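Local coordinates for hypothetical protein (Legionella pneumophila subsp. pneumophila, PDB 4JX2) that is of unknown function but is probably secreted and combines many alpha helices with a small mixed beta sheet in a two-chain assembly, at residues Pro47-Pro50 with Lys51-Asn55; Ser207-Asp211 with Phe212-Asn216; Thr158-Trp162 with Leu163-Asn167; Lys250-Trp253 with Pro254-Lys257. All coordinates share one frame; numbering follows the deposited sequence.

The four contacts are local turns and helix ends, and none touches another. Contacts 2 and 3 are two helix termini within the DUF5624 region of the chain, with centres about 31 Å apart and nearest atoms about 17 Å apart. Contact 1 sits far out on the opposite side of the chain's centre, its own centre about 68 Å from that of contact 2 and 65 Å from that of contact 3. All three of these meet the second subunit. Contact 4 leads into strand 257-262 of the sheet, and no other chain of the assembly touches it. Its centre is about 36 Å from that of contact 1. No active site is known.

Contact 1: residues Pro47-Pro50 with Lys51-Asn55; sequences PGYP and KGKIN
A type II beta turn from P50 to K53 shapes the loop between helix 32-41 and helix 56-66. K53 N closes it with a long, weak hydrogen bond to P50 O, 3.4 Å. G52 takes a positive phi of 94°, as the third position of such a turn commonly does. The P50 ring and the K53 chain lie side by side and point the same way, with P50 CG 4.0 Å from K53 CB.

The Y49 side chain reaches past this turn to K53 and N55. Its CG stands anti to the backbone N (chi1 -176°), which carries the ring forward along the loop. Y49 OH lies 3.1 Å from K53 O, a weak hydrogen bond; its one proton could instead go to Q58 OE1, also a weak partner. K53 O also sits at the ring edge, 3.5 Å from Y49 CE2. The K53 side chain crosses the tyrosine at about a right angle, its CB 3.6 Å from Y49 OH. N55 CB comes within 3.4 Å of the same Y49 OH. The amide plane of N55 is turned 72° from the ring plane.

N55 is the N-cap of helix 56-66. F39 meets the Y49 ring nearly at right angles, and I54 O accepts from Q140 of the second subunit. The turn's own bond is weak. Beside the tyrosine hydroxyl, however, the polar ends are paired: K53 NZ in a salt bridge with D40, N55 ND2 with D44, and N55 OD1 with Q58 N.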
loop_
_atom_site.group_PDB
_atom_site.type_symbol
_atom_site.label_atom_id
_atom_site.label_comp_id
_atom_site.label_asym_id
_atom_site.label_seq_id
_atom_site.Cartn_x
_atom_site.Cartn_y
_atom_site.Cartn_z
ATOM N N PRO A 47 -5.398 -10.300 -23.277
ATOM C CA PRO A 47 -5.787 -11.386 -24.194
ATOM C C PRO A 47 -7.012 -10.917 -24.975
ATOM O O PRO A 47 -7.922 -10.291 -24.399
ATOM C CB PRO A 47 -6.068 -12.576 -23.267
ATOM C CG PRO A 47 -6.367 -11.978 -21.947
ATOM C CD PRO A 47 -5.740 -10.617 -21.871
ATOM N N GLY A 48 -6.977 -11.146 -26.281
ATOM C CA GLY A 48 -8.018 -10.700 -27.196
ATOM C C GLY A 48 -7.465 -9.666 -28.155
ATOM O O GLY A 48 -8.080 -9.374 -29.188
ATOM N N TYR A 49 -6.275 -9.119 -27.828
ATOM C CA TYR A 49 -5.593 -8.159 -28.688
ATOM C C TYR A 49 -5.331 -8.809 -30.048
ATOM O O TYR A 49 -4.902 -9.981 -30.087
ATOM C CB TYR A 49 -4.285 -7.674 -28.052
ATOM C CG TYR A 49 -3.555 -6.597 -28.827
ATOM C CD1 TYR A 49 -4.049 -5.294 -28.885
ATOM C CD2 TYR A 49 -2.326 -6.852 -29.420
ATOM C CE1 TYR A 49 -3.349 -4.281 -29.540
ATOM C CE2 TYR A 49 -1.611 -5.847 -30.072
ATOM C CZ TYR A 49 -2.123 -4.560 -30.125
ATOM O OH TYR A 49 -1.425 -3.574 -30.780
ATOM N N PRO A 50 -5.652 -8.096 -31.161
ATOM C CA PRO A 50 -5.460 -8.688 -32.483
ATOM C C PRO A 50 -4.005 -8.980 -32.797
ATOM O O PRO A 50 -3.109 -8.144 -32.623
ATOM C CB PRO A 50 -6.028 -7.640 -33.434
ATOM C CG PRO A 50 -5.979 -6.389 -32.700
ATOM C CD PRO A 50 -6.207 -6.735 -31.270
ATOM N N LYS A 51 -3.793 -10.206 -33.267
ATOM C CA LYS A 51 -2.507 -10.704 -33.702
ATOM C C LYS A 51 -2.029 -9.867 -34.887
ATOM O O LYS A 51 -2.803 -9.621 -35.820
ATOM C CB LYS A 51 -2.622 -12.192 -34.080
ATOM C CG LYS A 51 -3.160 -13.085 -32.963
ATOM C CD LYS A 51 -2.072 -13.864 -32.262
ATOM C CE LYS A 51 -2.595 -14.548 -31.021
ATOM N NZ LYS A 51 -1.654 -15.602 -30.545
ATOM N N GLY A 52 -0.785 -9.392 -34.787
ATOM C CA GLY A 52 -0.090 -8.616 -35.809
ATOM C C GLY A 52 -0.169 -7.109 -35.680
ATOM O O GLY A 52 0.558 -6.397 -36.378
ATOM N N LYS A 53 -1.043 -6.607 -34.791
ATOM C CA LYS A 53 -1.213 -5.173 -34.623
ATOM C C LYS A 53 -0.097 -4.511 -33.853
ATOM O O LYS A 53 0.390 -5.060 -32.862
ATOM C CB LYS A 53 -2.538 -4.822 -33.924
ATOM C CG LYS A 53 -3.060 -3.490 -34.469
ATOM C CD LYS A 53 -4.038 -2.793 -33.614
ATOM C CE LYS A 53 -3.979 -1.310 -33.909
ATOM N NZ LYS A 53 -4.528 -0.938 -35.229
ATOM N N ILE A 54 0.265 -3.296 -34.291
ATOM C CA ILE A 54 1.200 -2.420 -33.605
ATOM C C ILE A 54 0.397 -1.157 -33.292
ATOM O O ILE A 54 0.046 -0.409 -34.198
ATOM C CB ILE A 54 2.541 -2.168 -34.342
ATOM C CG1 ILE A 54 3.381 -3.459 -34.388
ATOM C CG2 ILE A 54 3.343 -1.068 -33.631
ATOM C CD1 ILE A 54 3.323 -4.167 -35.632
ATOM N N ASN A 55 0.029 -0.981 -32.014
ATOM C CA ASN A 55 -0.780 0.155 -31.597
ATOM C C ASN A 55 0.111 1.397 -31.339
ATOM O O ASN A 55 1.345 1.329 -31.475
ATOM C CB ASN A 55 -1.670 -0.204 -30.386
ATOM C CG ASN A 55 -0.982 -0.484 -29.087
ATOM O OD1 ASN A 55 0.137 -0.034 -28.805
ATOM N ND2 ASN A 55 -1.698 -1.161 -28.215
#

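Contact 2: residues Ser207-Asp211 with Phe212-Asn216; sequences SLQND and FLNGN
N216 ND2 donates to D211 O at 2.9 Å, a nearly straight bond with an N-H...O angle of 165°. The acceptor lies in the N216 amide plane, and the donor comes nearly along the C=O axis. N216 OD1 is taken by Y219 N, so both ends of the amide are held. N214 N binds Q209 O, also at 2.9 Å. L208 O accepts twice: from L213 N in the carbonyl plane and from F212 N above it, each at 3.1 Å.

Further out, the N214 side chain lies obliquely across Q209, with N214 OD1 3.4 Å from Q209 CG. Both polar ends turn to the second subunit, where Q209 bonds T341 and N342 and N214 OD1 accepts from the same N342.

On the buried side, L208 and F212 run side by side, L208 CD1 to F212 CD2 3.8 Å. L208 CG is 4.2 Å from L213 CD1. With chi1 at 173° the F212 ring swings away from its own N and runs beside L208. That ring also stacks with Y192 and Y223, while L208, F212 and L213 together pack on helix 119-131.

The bonds from L213 N and N214 N each span five residues. They mark a pi-type turn near the C-terminal end of helix 205-213, where G215 leaves helical geometry with a positive phi of 100°.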
loop_
_atom_site.group_PDB
_atom_site.type_symbol
_atom_site.label_atom_id
_atom_site.label_comp_id
_atom_site.label_asym_id
_atom_site.label_seq_id
_atom_site.Cartn_x
_atom_site.Cartn_y
_atom_site.Cartn_z
ATOM N N SER A 207 -3.741 -0.478 35.449
ATOM C CA SER A 207 -2.841 -1.007 36.459
ATOM C C SER A 207 -1.527 -1.412 35.815
ATOM O O SER A 207 -0.465 -1.056 36.335
ATOM C CB SER A 207 -3.482 -2.193 37.175
ATOM O OG SER A 207 -4.582 -1.790 37.977
ATOM N N LEU A 208 -1.588 -2.081 34.643
ATOM C CA LEU A 208 -0.395 -2.519 33.909
ATOM C C LEU A 208 0.513 -1.321 33.562
ATOM O O LEU A 208 1.736 -1.394 33.765
ATOM C CB LEU A 208 -0.798 -3.288 32.632
ATOM C CG LEU A 208 0.310 -3.584 31.618
ATOM C CD1 LEU A 208 1.264 -4.687 32.112
ATOM C CD2 LEU A 208 -0.275 -3.921 30.297
ATOM N N GLN A 209 -0.096 -0.215 33.083
ATOM C CA GLN A 209 0.636 0.982 32.741
ATOM C C GLN A 209 1.331 1.579 33.972
ATOM O O GLN A 209 2.540 1.833 33.941
ATOM C CB GLN A 209 -0.305 2.016 32.104
ATOM C CG GLN A 209 0.424 3.342 31.875
ATOM C CD GLN A 209 -0.268 4.384 31.063
ATOM O OE1 GLN A 209 0.319 4.928 30.133
ATOM N NE2 GLN A 209 -1.496 4.719 31.413
ATOM N N ASN A 210 0.565 1.802 35.052
ATOM C CA ASN A 210 1.084 2.437 36.255
ATOM C C ASN A 210 2.063 1.542 37.043
ATOM O O ASN A 210 3.101 2.043 37.473
ATOM C CB ASN A 210 -0.091 2.864 37.130
ATOM C CG ASN A 210 0.267 3.613 38.382
ATOM O OD1 ASN A 210 0.520 4.816 38.372
ATOM N ND2 ASN A 210 0.234 2.922 39.500
ATOM N N ASP A 211 1.738 0.238 37.229
ATOM C CA ASP A 211 2.527 -0.677 38.072
ATOM C C ASP A 211 3.757 -1.260 37.401
ATOM O O ASP A 211 4.693 -1.665 38.106
ATOM C CB ASP A 211 1.665 -1.844 38.591
ATOM C CG ASP A 211 0.453 -1.445 39.402
ATOM O OD1 ASP A 211 0.463 -0.340 39.985
ATOM O OD2 ASP A 211 -0.483 -2.260 39.501
ATOM N N PHE A 212 3.759 -1.336 36.067
ATOM C CA PHE A 212 4.848 -1.996 35.349
ATOM C C PHE A 212 5.485 -1.146 34.212
ATOM O O PHE A 212 6.679 -0.843 34.284
ATOM C CB PHE A 212 4.337 -3.343 34.800
ATOM C CG PHE A 212 5.298 -4.063 33.891
ATOM C CD1 PHE A 212 6.488 -4.591 34.385
ATOM C CD2 PHE A 212 5.011 -4.228 32.542
ATOM C CE1 PHE A 212 7.370 -5.268 33.544
ATOM C CE2 PHE A 212 5.910 -4.893 31.700
ATOM C CZ PHE A 212 7.056 -5.453 32.222
ATOM N N LEU A 213 4.716 -0.784 33.175
ATOM C CA LEU A 213 5.257 -0.052 32.032
ATOM C C LEU A 213 5.954 1.255 32.433
ATOM O O LEU A 213 7.025 1.544 31.912
ATOM C CB LEU A 213 4.165 0.214 30.977
ATOM C CG LEU A 213 3.524 -1.022 30.343
ATOM C CD1 LEU A 213 2.383 -0.638 29.435
ATOM C CD2 LEU A 213 4.548 -1.887 29.622
ATOM N N ASN A 214 5.389 2.002 33.389
ATOM C CA ASN A 214 5.932 3.290 33.858
ATOM C C ASN A 214 6.998 3.147 34.942
ATOM O O ASN A 214 7.673 4.128 35.275
ATOM C CB ASN A 214 4.800 4.178 34.385
ATOM C CG ASN A 214 3.888 4.681 33.306
ATOM O OD1 ASN A 214 2.763 5.108 33.580
ATOM N ND2 ASN A 214 4.352 4.654 32.055
ATOM N N GLY A 215 7.126 1.943 35.475
ATOM C CA GLY A 215 8.060 1.662 36.550
ATOM C C GLY A 215 7.334 1.641 37.878
ATOM O O GLY A 215 6.143 1.996 37.973
ATOM N N ASN A 216 8.059 1.202 38.908
ATOM C CA ASN A 216 7.569 1.090 40.266
ATOM C C ASN A 216 8.741 1.331 41.238
ATOM O O ASN A 216 9.881 1.440 40.786
ATOM C CB ASN A 216 6.896 -0.270 40.484
ATOM C CG ASN A 216 7.762 -1.471 40.207
ATOM O OD1 ASN A 216 8.761 -1.724 40.893
ATOM N ND2 ASN A 216 7.342 -2.285 39.245
#

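Contact 3: residues Thr158-Trp162 with Leu163-Asn167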
loop_
_atom_site.group_PDB
_atom_site.type_symbol
_atom_site.label_atom_id
_atom_site.label_comp_id
_atom_site.label_asym_id
_atom_site.label_seq_id
_atom_site.Cartn_x
_atom_site.Cartn_y
_atom_site.Cartn_z
ATOM N N THR A 158 27.691 -18.006 32.888
ATOM C CA THR A 158 29.093 -17.652 32.750
ATOM C C THR A 158 29.917 -18.916 33.047
ATOM O O THR A 158 29.580 -19.641 33.993
ATOM C CB THR A 158 29.449 -16.421 33.597
ATOM O OG1 THR A 158 30.757 -15.987 33.247
ATOM C CG2 THR A 158 29.312 -16.646 35.104
ATOM N N PRO A 159 30.948 -19.242 32.222
ATOM C CA PRO A 159 31.409 -18.517 31.025
ATOM C C PRO A 159 30.587 -18.947 29.811
ATOM O O PRO A 159 29.621 -19.705 29.980
ATOM C CB PRO A 159 32.886 -18.918 30.941
ATOM C CG PRO A 159 32.942 -20.307 31.518
ATOM C CD PRO A 159 31.755 -20.464 32.446
ATOM N N ASN A 160 30.970 -18.479 28.601
ATOM C CA ASN A 160 30.291 -18.774 27.337
ATOM C C ASN A 160 28.859 -18.184 27.339
ATOM O O ASN A 160 27.924 -18.818 26.843
ATOM C CB ASN A 160 30.274 -20.302 27.015
ATOM C CG ASN A 160 31.627 -20.964 26.834
ATOM O OD1 ASN A 160 32.651 -20.532 27.383
ATOM N ND2 ASN A 160 31.647 -22.070 26.093
ATOM N N ASN A 161 28.690 -16.956 27.876
ATOM C CA ASN A 161 27.388 -16.283 27.839
ATOM C C ASN A 161 26.954 -16.111 26.380
ATOM O O ASN A 161 27.807 -15.887 25.513
ATOM C CB ASN A 161 27.447 -14.935 28.537
ATOM C CG ASN A 161 26.095 -14.345 28.779
ATOM O OD1 ASN A 161 25.619 -13.496 28.028
ATOM N ND2 ASN A 161 25.434 -14.803 29.819
ATOM N N TRP A 162 25.652 -16.240 26.103
ATOM C CA TRP A 162 25.108 -16.143 24.752
ATOM C C TRP A 162 25.546 -14.826 24.052
ATOM O O TRP A 162 25.874 -14.846 22.862
ATOM C CB TRP A 162 23.569 -16.288 24.781
ATOM C CG TRP A 162 22.850 -15.101 25.363
ATOM C CD1 TRP A 162 22.620 -14.850 26.684
ATOM C CD2 TRP A 162 22.350 -13.963 24.643
ATOM N NE1 TRP A 162 22.002 -13.631 26.834
ATOM C CE2 TRP A 162 21.837 -13.057 25.599
ATOM C CE3 TRP A 162 22.314 -13.607 23.285
ATOM C CZ2 TRP A 162 21.238 -11.841 25.234
ATOM C CZ3 TRP A 162 21.767 -12.377 22.928
ATOM C CH2 TRP A 162 21.204 -11.527 23.892
ATOM N N LEU A 163 25.590 -13.713 24.816
ATOM C CA LEU A 163 25.964 -12.360 24.381
ATOM C C LEU A 163 27.437 -12.266 23.917
ATOM O O LEU A 163 27.757 -11.460 23.045
ATOM C CB LEU A 163 25.721 -11.411 25.557
ATOM C CG LEU A 163 25.368 -9.973 25.278
ATOM C CD1 LEU A 163 24.277 -9.840 24.263
ATOM C CD2 LEU A 163 24.964 -9.293 26.555
ATOM N N GLU A 164 28.317 -13.104 24.479
ATOM C CA GLU A 164 29.734 -13.191 24.115
ATOM C C GLU A 164 29.938 -14.076 22.874
ATOM O O GLU A 164 31.016 -14.062 22.287
ATOM C CB GLU A 164 30.546 -13.777 25.289
ATOM C CG GLU A 164 30.757 -12.848 26.478
ATOM C CD GLU A 164 31.349 -13.481 27.731
ATOM O OE1 GLU A 164 31.666 -14.695 27.721
ATOM O OE2 GLU A 164 31.496 -12.746 28.734
ATOM N N GLN A 165 28.931 -14.876 22.509
ATOM C CA GLN A 165 29.012 -15.825 21.403
ATOM C C GLN A 165 28.334 -15.346 20.123
ATOM O O GLN A 165 28.790 -15.694 19.029
ATOM C CB GLN A 165 28.374 -17.150 21.811
ATOM C CG GLN A 165 29.225 -18.064 22.649
ATOM C CD GLN A 165 28.459 -19.337 22.977
ATOM O OE1 GLN A 165 28.312 -19.713 24.142
ATOM N NE2 GLN A 165 27.972 -20.059 21.963
ATOM N N VAL A 166 27.209 -14.640 20.253
ATOM C CA VAL A 166 26.461 -14.100 19.114
ATOM C C VAL A 166 27.375 -13.151 18.307
ATOM O O VAL A 166 28.144 -12.387 18.900
ATOM C CB VAL A 166 25.140 -13.396 19.589
ATOM C CG1 VAL A 166 25.412 -12.161 20.457
ATOM C CG2 VAL A 166 24.214 -13.074 18.426
ATOM N N ASN A 167 27.317 -13.232 16.967
ATOM C CA ASN A 167 28.062 -12.318 16.107
ATOM C C ASN A 167 27.287 -11.010 16.017
ATOM O O ASN A 167 26.421 -10.857 15.143
ATOM C CB ASN A 167 28.326 -12.908 14.712
ATOM C CG ASN A 167 29.250 -12.031 13.900
ATOM O OD1 ASN A 167 28.826 -11.306 12.994
ATOM N ND2 ASN A 167 30.518 -11.975 14.302
#
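W162 O accepts from both V166 N (2.9 Å) and Q165 N (3.1 Å), while N161 O accepts from E164 N, in the short, weakly bonded helix 162-165. N161 is its N-cap. N161 OD1 takes the N-H of L163, N to OD1 3.2 Å, with the donor above the plane of the side-chain carbonyl. A chi1 of -168° turns the N161 amide toward L163. The other end, ND2, donates to N155 O and Q157 O, so the cap is held from both ends.

W162 and L163 lie side by side and point the same way. L163 CD1 sits over one face of the indole in a CH-pi contact, 3.8 Å from the centroid of the six-membered ring and offset toward its rim. W162 CZ3 lies 4.4 Å from V166 CG1. W162 NE1 bonds N155 OD1, F34 of the second subunit meets the indole edge-to-face, and L163 also packs on helix 175-197. A diethylene glycol molecule, probably from the crystallisation liquor, lies near E164.

The indole thus has its N-H satisfied by N155 and carbon contacts to both subunits, right after the capping N161.

Contact 4: residues Lys250-Trp253 with Pro254-Lys257; sequences KIDW and PHAK
H255 ND1 donates to D252 OD2 at 3.0 Å, with an N-H...O angle of 158°. The oxygen lies near the imidazole plane, at the ring edge. It is met from above its own carboxylate plane, and the two planes stand 60° apart. At a chi1 of -174° the D252 carboxylate comes to lie beside H255, the two side chains pointing the same way. D252 OD1 also lies 3.6 Å from P254 CD, with the aspartate and the proline crossing at about a right angle.

The backbone joins the same two residues, H255 N to D252 O at 3.1 Å; the next bond, A256 N to W253 O, is equally long. These bonds span three residues and belong to a 3-10 turn.

On the other side of the turn, W253 CE3 is 4.2 Å from A256 CB. I251 CG2 covers the centre of one indole face of W253, 3.6 Å above the plane. W253 and A256 both pack on I80 of strand 79-84, and I246 adds to W253. Q78 bonds D252 N, and R295 bonds A256 O.

The imidazole of H255 is thus tied at ND1 to the residue whose carbonyl also takes the histidine's own backbone N-H, in the turn just before strand 257-262.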
loop_
_atom_site.group_PDB
_atom_site.type_symbol
_atom_site.label_atom_id
_atom_site.label_comp_id
_atom_site.label_asym_id
_atom_site.label_seq_id
_atom_site.Cartn_x
_atom_site.Cartn_y
_atom_site.Cartn_z
ATOM N N LYS A 250 30.331 -3.826 -5.093
ATOM C CA LYS A 250 30.474 -2.659 -5.950
ATOM C C LYS A 250 29.084 -2.292 -6.476
ATOM O O LYS A 250 28.650 -2.876 -7.476
ATOM C CB LYS A 250 31.475 -2.946 -7.093
ATOM N N ILE A 251 28.355 -1.393 -5.778
ATOM C CA ILE A 251 27.018 -1.005 -6.240
ATOM C C ILE A 251 27.058 0.380 -6.885
ATOM O O ILE A 251 27.562 1.340 -6.294
ATOM C CB ILE A 251 25.923 -1.097 -5.132
ATOM C CG1 ILE A 251 25.764 -2.576 -4.686
ATOM C CG2 ILE A 251 24.562 -0.501 -5.632
ATOM C CD1 ILE A 251 25.051 -2.796 -3.482
ATOM N N ASP A 252 26.513 0.470 -8.105
ATOM C CA ASP A 252 26.381 1.722 -8.845
ATOM C C ASP A 252 25.026 2.299 -8.472
ATOM O O ASP A 252 24.034 2.096 -9.188
ATOM C CB ASP A 252 26.533 1.486 -10.361
ATOM C CG ASP A 252 26.544 2.745 -11.211
ATOM O OD1 ASP A 252 26.953 3.819 -10.691
ATOM O OD2 ASP A 252 26.195 2.650 -12.409
ATOM N N TRP A 253 24.979 2.965 -7.298
ATOM C CA TRP A 253 23.770 3.506 -6.679
ATOM C C TRP A 253 22.925 4.404 -7.596
ATOM O O TRP A 253 21.715 4.188 -7.610
ATOM C CB TRP A 253 24.075 4.221 -5.362
ATOM C CG TRP A 253 24.474 3.267 -4.275
ATOM C CD1 TRP A 253 25.732 3.055 -3.793
ATOM C CD2 TRP A 253 23.620 2.334 -3.592
ATOM N NE1 TRP A 253 25.710 2.085 -2.815
ATOM C CE2 TRP A 253 24.421 1.644 -2.653
ATOM C CE3 TRP A 253 22.236 2.064 -3.629
ATOM C CZ2 TRP A 253 23.893 0.678 -1.786
ATOM C CZ3 TRP A 253 21.712 1.128 -2.751
ATOM C CH2 TRP A 253 22.536 0.424 -1.864
ATOM N N PRO A 254 23.454 5.358 -8.409
ATOM C CA PRO A 254 22.539 6.167 -9.249
ATOM C C PRO A 254 21.684 5.349 -10.233
ATOM O O PRO A 254 20.635 5.838 -10.654
ATOM C CB PRO A 254 23.487 7.089 -10.007
ATOM C CG PRO A 254 24.703 7.132 -9.190
ATOM C CD PRO A 254 24.854 5.803 -8.579
ATOM N N HIS A 255 22.110 4.102 -10.561
ATOM C CA HIS A 255 21.421 3.226 -11.504
ATOM C C HIS A 255 20.772 2.006 -10.865
ATOM O O HIS A 255 20.202 1.181 -11.586
ATOM C CB HIS A 255 22.371 2.779 -12.611
ATOM C CG HIS A 255 22.765 3.910 -13.488
ATOM N ND1 HIS A 255 24.066 4.356 -13.534
ATOM C CD2 HIS A 255 21.996 4.703 -14.270
ATOM C CE1 HIS A 255 24.064 5.372 -14.377
ATOM N NE2 HIS A 255 22.837 5.620 -14.843
ATOM N N ALA A 256 20.804 1.915 -9.527
ATOM C CA ALA A 256 20.179 0.832 -8.759
ATOM C C ALA A 256 18.650 0.850 -8.949
ATOM O O ALA A 256 18.063 1.894 -9.221
ATOM C CB ALA A 256 20.542 0.948 -7.283
ATOM N N LYS A 257 18.032 -0.328 -8.879
ATOM C CA LYS A 257 16.602 -0.526 -9.043
ATOM C C LYS A 257 16.098 -1.181 -7.754
ATOM O O LYS A 257 16.388 -2.351 -7.537
ATOM C CB LYS A 257 16.349 -1.390 -10.300
ATOM C CG LYS A 257 16.842 -0.729 -11.584
ATOM C CD LYS A 257 16.958 -1.681 -12.751
ATOM C CE LYS A 257 17.163 -0.918 -14.039
ATOM N NZ LYS A 257 17.412 -1.824 -15.187
#